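Dye type peroxidase A (Streptomyces lividans 1326, PDB 6GZW) is a haem peroxidase of the dye-decolourising type, which probably uses hydrogen peroxide to oxidise dyes and other substrates. Local coordinates at residues D231-E234 / E235-L238; F162-P166 / G167-H171. All blocks are in the same frame, centred on the assembly; numbering follows the deposited sequence.

Contact 1. Residues D231-E234 / E235-L238; sequences DDWE and ELSL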
# COMPACT_ATOMS: atom_id res chain seq x y z
N ASP A 231 -2.17 -19.89 3.79
CA ASP A 231 -1.86 -21.19 3.15
C ASP A 231 -2.77 -22.28 3.72
O ASP A 231 -3.24 -23.13 2.99
CB ASP A 231 -0.38 -21.58 3.32
CG ASP A 231 0.56 -20.75 2.45
OD1 ASP A 231 0.10 -20.07 1.52
OD2 ASP A 231 1.79 -20.78 2.72
N ASP A 232 -3.04 -22.24 5.03
CA ASP A 232 -3.94 -23.23 5.63
C ASP A 232 -5.38 -22.82 5.44
O ASP A 232 -6.24 -23.65 5.16
CB ASP A 232 -3.66 -23.40 7.12
CG ASP A 232 -2.25 -23.86 7.42
OD1 ASP A 232 -1.69 -24.68 6.68
OD2 ASP A 232 -1.69 -23.35 8.39
N TRP A 233 -5.68 -21.53 5.64
CA TRP A 233 -7.07 -21.04 5.54
C TRP A 233 -7.71 -21.34 4.18
O TRP A 233 -8.87 -21.73 4.09
CB TRP A 233 -7.09 -19.52 5.81
CG TRP A 233 -8.40 -18.87 5.61
CD1 TRP A 233 -8.77 -18.05 4.58
CD2 TRP A 233 -9.54 -18.97 6.48
NE1 TRP A 233 -10.07 -17.62 4.76
CE2 TRP A 233 -10.57 -18.17 5.90
CE3 TRP A 233 -9.78 -19.63 7.68
CZ2 TRP A 233 -11.84 -18.05 6.48
CZ3 TRP A 233 -11.10 -19.50 8.27
CH2 TRP A 233 -12.07 -18.71 7.66
N GLU A 234 -6.93 -21.12 3.13
CA GLU A 234 -7.44 -21.24 1.76
C GLU A 234 -7.50 -22.67 1.28
O GLU A 234 -7.94 -22.92 0.16
CB GLU A 234 -6.64 -20.33 0.82
CG GLU A 234 -6.87 -18.88 1.22
CD GLU A 234 -5.95 -17.86 0.60
OE1 GLU A 234 -5.06 -18.23 -0.20
OE2 GLU A 234 -6.12 -16.65 0.91
N GLU A 235 -7.14 -23.62 2.14
CA GLU A 235 -7.38 -25.04 1.84
C GLU A 235 -8.68 -25.54 2.48
O GLU A 235 -9.01 -26.71 2.36
CB GLU A 235 -6.18 -25.87 2.28
CG GLU A 235 -4.93 -25.60 1.45
CD GLU A 235 -5.01 -26.13 0.03
OE1 GLU A 235 -5.42 -27.29 -0.19
OE2 GLU A 235 -4.64 -25.41 -0.91
N LEU A 236 -9.42 -24.67 3.16
CA LEU A 236 -10.68 -25.09 3.77
C LEU A 236 -11.84 -24.96 2.79
O LEU A 236 -11.85 -24.09 1.91
CB LEU A 236 -11.00 -24.25 5.00
CG LEU A 236 -9.99 -24.25 6.15
CD1 LEU A 236 -10.54 -23.34 7.24
CD2 LEU A 236 -9.70 -25.64 6.69
N SER A 237 -12.83 -25.83 2.94
CA SER A 237 -14.11 -25.64 2.26
C SER A 237 -14.78 -24.35 2.74
O SER A 237 -14.46 -23.85 3.82
CB SER A 237 -15.06 -26.81 2.56
OG SER A 237 -15.46 -26.78 3.90
N LEU A 238 -15.72 -23.87 1.94
CA LEU A 238 -16.56 -22.74 2.32
C LEU A 238 -17.29 -23.04 3.62
O LEU A 238 -17.33 -22.20 4.52
CB LEU A 238 -17.59 -22.38 1.24
CG LEU A 238 -18.52 -21.19 1.56
CD1 LEU A 238 -17.67 -19.94 1.74
CD2 LEU A 238 -19.59 -20.97 0.50
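W233 and L236 carry the apolar part of this short turn. L236 CD1 lies 3.8 Å from W233 CE3, the methyl reaching the benzo side of the indole obliquely while the two side chains cross at about a right angle. The indole gets there because its CG stands anti to the backbone N (chi1 174°); its NE1 is held by M179 O, and its side chain lies about 7 Å from the haem. L236 CB and CG also pack on the carbonyl of W233, CG being 3.4 Å from W233 O. Among backbone bonds, E235 N to D232 O (3.2 Å) continues the winding at the helix end, and L236 N to W233 O (3.1 Å) closes the type I turn; W233 O also takes a bond from Q241 NE2. Three acidic side chains, D231, E234 and E235, face the second subunit. With CG beside its backbone N (chi1 -68°), E235 lays CG 3.4 Å from D231 O, and its OE2 forms a salt bridge with R147 of the second subunit. D231 OD1 and E234 OE1 both form salt bridges with R143 of that subunit. S237 OG caps A240 N. The whole is a type I turn linking helix 230-233 to the N-cap of helix 238-245, at the dimer interface.

Contact 2. Residues F162-P166 / G167-H171; sequences FNRSP and GATAH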
# COMPACT_ATOMS: atom_id res chain seq x y z
N PHE A 162 -3.61 -1.21 4.41
CA PHE A 162 -4.52 -0.81 3.38
C PHE A 162 -5.92 -1.36 3.64
O PHE A 162 -6.12 -2.34 4.38
CB PHE A 162 -4.04 -1.23 2.00
CG PHE A 162 -3.76 -2.70 1.87
CD1 PHE A 162 -4.77 -3.59 1.59
CD2 PHE A 162 -2.46 -3.21 2.08
CE1 PHE A 162 -4.53 -4.94 1.48
CE2 PHE A 162 -2.21 -4.58 1.97
CZ PHE A 162 -3.26 -5.45 1.69
N ASN A 163 -6.88 -0.71 2.97
CA ASN A 163 -8.27 -1.15 2.96
C ASN A 163 -8.84 -0.86 1.57
O ASN A 163 -8.17 -0.30 0.67
CB ASN A 163 -9.10 -0.40 4.02
CG ASN A 163 -8.85 -0.87 5.44
OD1 ASN A 163 -8.98 -2.05 5.75
ND2 ASN A 163 -8.50 0.08 6.33
N ARG A 164 -10.10 -1.25 1.40
CA ARG A 164 -10.86 -0.86 0.24
C ARG A 164 -10.82 0.66 -0.02
O ARG A 164 -10.87 1.46 0.92
CB ARG A 164 -12.32 -1.32 0.44
CG ARG A 164 -13.27 -0.89 -0.65
CD ARG A 164 -14.66 -1.42 -0.37
NE ARG A 164 -14.72 -2.88 -0.43
CZ ARG A 164 -15.67 -3.63 0.11
NH1 ARG A 164 -16.69 -3.05 0.72
NH2 ARG A 164 -15.60 -4.96 0.03
N SER A 165 -10.67 1.05 -1.29
CA SER A 165 -10.80 2.47 -1.75
C SER A 165 -12.27 2.91 -1.78
O SER A 165 -13.18 2.11 -2.06
CB SER A 165 -10.19 2.67 -3.16
OG SER A 165 -10.24 4.00 -3.68
N PRO A 166 -12.51 4.20 -1.52
CA PRO A 166 -13.82 4.78 -1.88
C PRO A 166 -14.11 4.54 -3.35
O PRO A 166 -13.20 4.60 -4.17
CB PRO A 166 -13.60 6.28 -1.61
CG PRO A 166 -12.58 6.30 -0.53
CD PRO A 166 -11.61 5.25 -1.01
N GLY A 167 -15.36 4.20 -3.68
CA GLY A 167 -15.77 3.98 -5.07
C GLY A 167 -15.52 2.59 -5.65
O GLY A 167 -15.94 2.31 -6.76
N ALA A 168 -14.81 1.74 -4.91
CA ALA A 168 -14.55 0.37 -5.38
C ALA A 168 -15.84 -0.45 -5.53
O ALA A 168 -15.94 -1.27 -6.43
CB ALA A 168 -13.58 -0.33 -4.45
N THR A 169 -16.80 -0.23 -4.62
CA THR A 169 -18.13 -0.86 -4.71
C THR A 169 -19.16 0.11 -5.31
O THR A 169 -19.01 1.34 -5.23
CB THR A 169 -18.60 -1.33 -3.33
OG1 THR A 169 -18.68 -0.22 -2.44
CG2 THR A 169 -17.62 -2.36 -2.77
N ALA A 170 -20.22 -0.46 -5.88
CA ALA A 170 -21.26 0.34 -6.56
C ALA A 170 -22.06 1.21 -5.59
O ALA A 170 -22.65 2.21 -5.99
CB ALA A 170 -22.17 -0.55 -7.39
N HIS A 171 -22.09 0.81 -4.32
CA HIS A 171 -22.57 1.66 -3.20
C HIS A 171 -21.81 1.28 -1.91
O HIS A 171 -21.25 0.18 -1.86
CB HIS A 171 -24.08 1.45 -2.99
CG HIS A 171 -24.44 0.03 -2.70
ND1 HIS A 171 -24.66 -0.91 -3.69
CD2 HIS A 171 -24.62 -0.62 -1.52
CE1 HIS A 171 -24.95 -2.07 -3.14
NE2 HIS A 171 -24.94 -1.92 -1.82
O HOH W 1 -17.77 -0.10 0.14
O HOH W 2 -15.84 1.35 -1.95
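R164 reaches over A168 to T169, and its chain can be followed outward from CB, which points toward 167-171. CG is 3.9 Å from A168 CB, a methyl that also sits 3.4 Å from S165 O. CD already comes alongside T169 CG2; the bend at chi3 (-65°) then keeps NE near that methyl, 3.8 Å from T169 CG2. At the tip the same methyl lies over one face of the guanidinium, 3.5 Å above its plane and offset toward the rim. The two side chains cross at about a right angle. NH1 gives a hydrogen bond to water 1, which in turn donates to T169 OG1 at 2.7 Å; this hydroxyl spends its own proton on H171 O, also 2.7 Å away. NH2 forms a salt bridge with D76 of the second subunit. Nearby the chain folds through a type II beta turn, S165 to A168, closed by a weak bond from A168 N to S165 O at 3.3 Å, its third position taken by G167 at the positive phi (85°) of that turn type. Water 2 donates to S165 O and accepts from T169 N, just past the turn. The salt bridge, with water 1 and a weak bond to T174 O at NH1, probably fixes the guanidinium's rotation and balances its charge.

How the contacts relate
From the N terminus, the chain first runs out along strand 153-162, an outermost strand of the sheet within this chain, and contact 2 kinks it in the loop that leaves the strand toward helix 195-199. Some sixty residues later, after strand 219-228, contact 1 joins helix 230-233 to helix 238-245 in the C-terminal half of the peroxidase. The two are in series, neither nested nor crossing, with centres about 25 Å apart and nearest atoms about 12 Å apart. Neither touches the other, but both meet the second subunit, so both the loop after strand 153-162 and the link between the two helices belong to the surface that faces it.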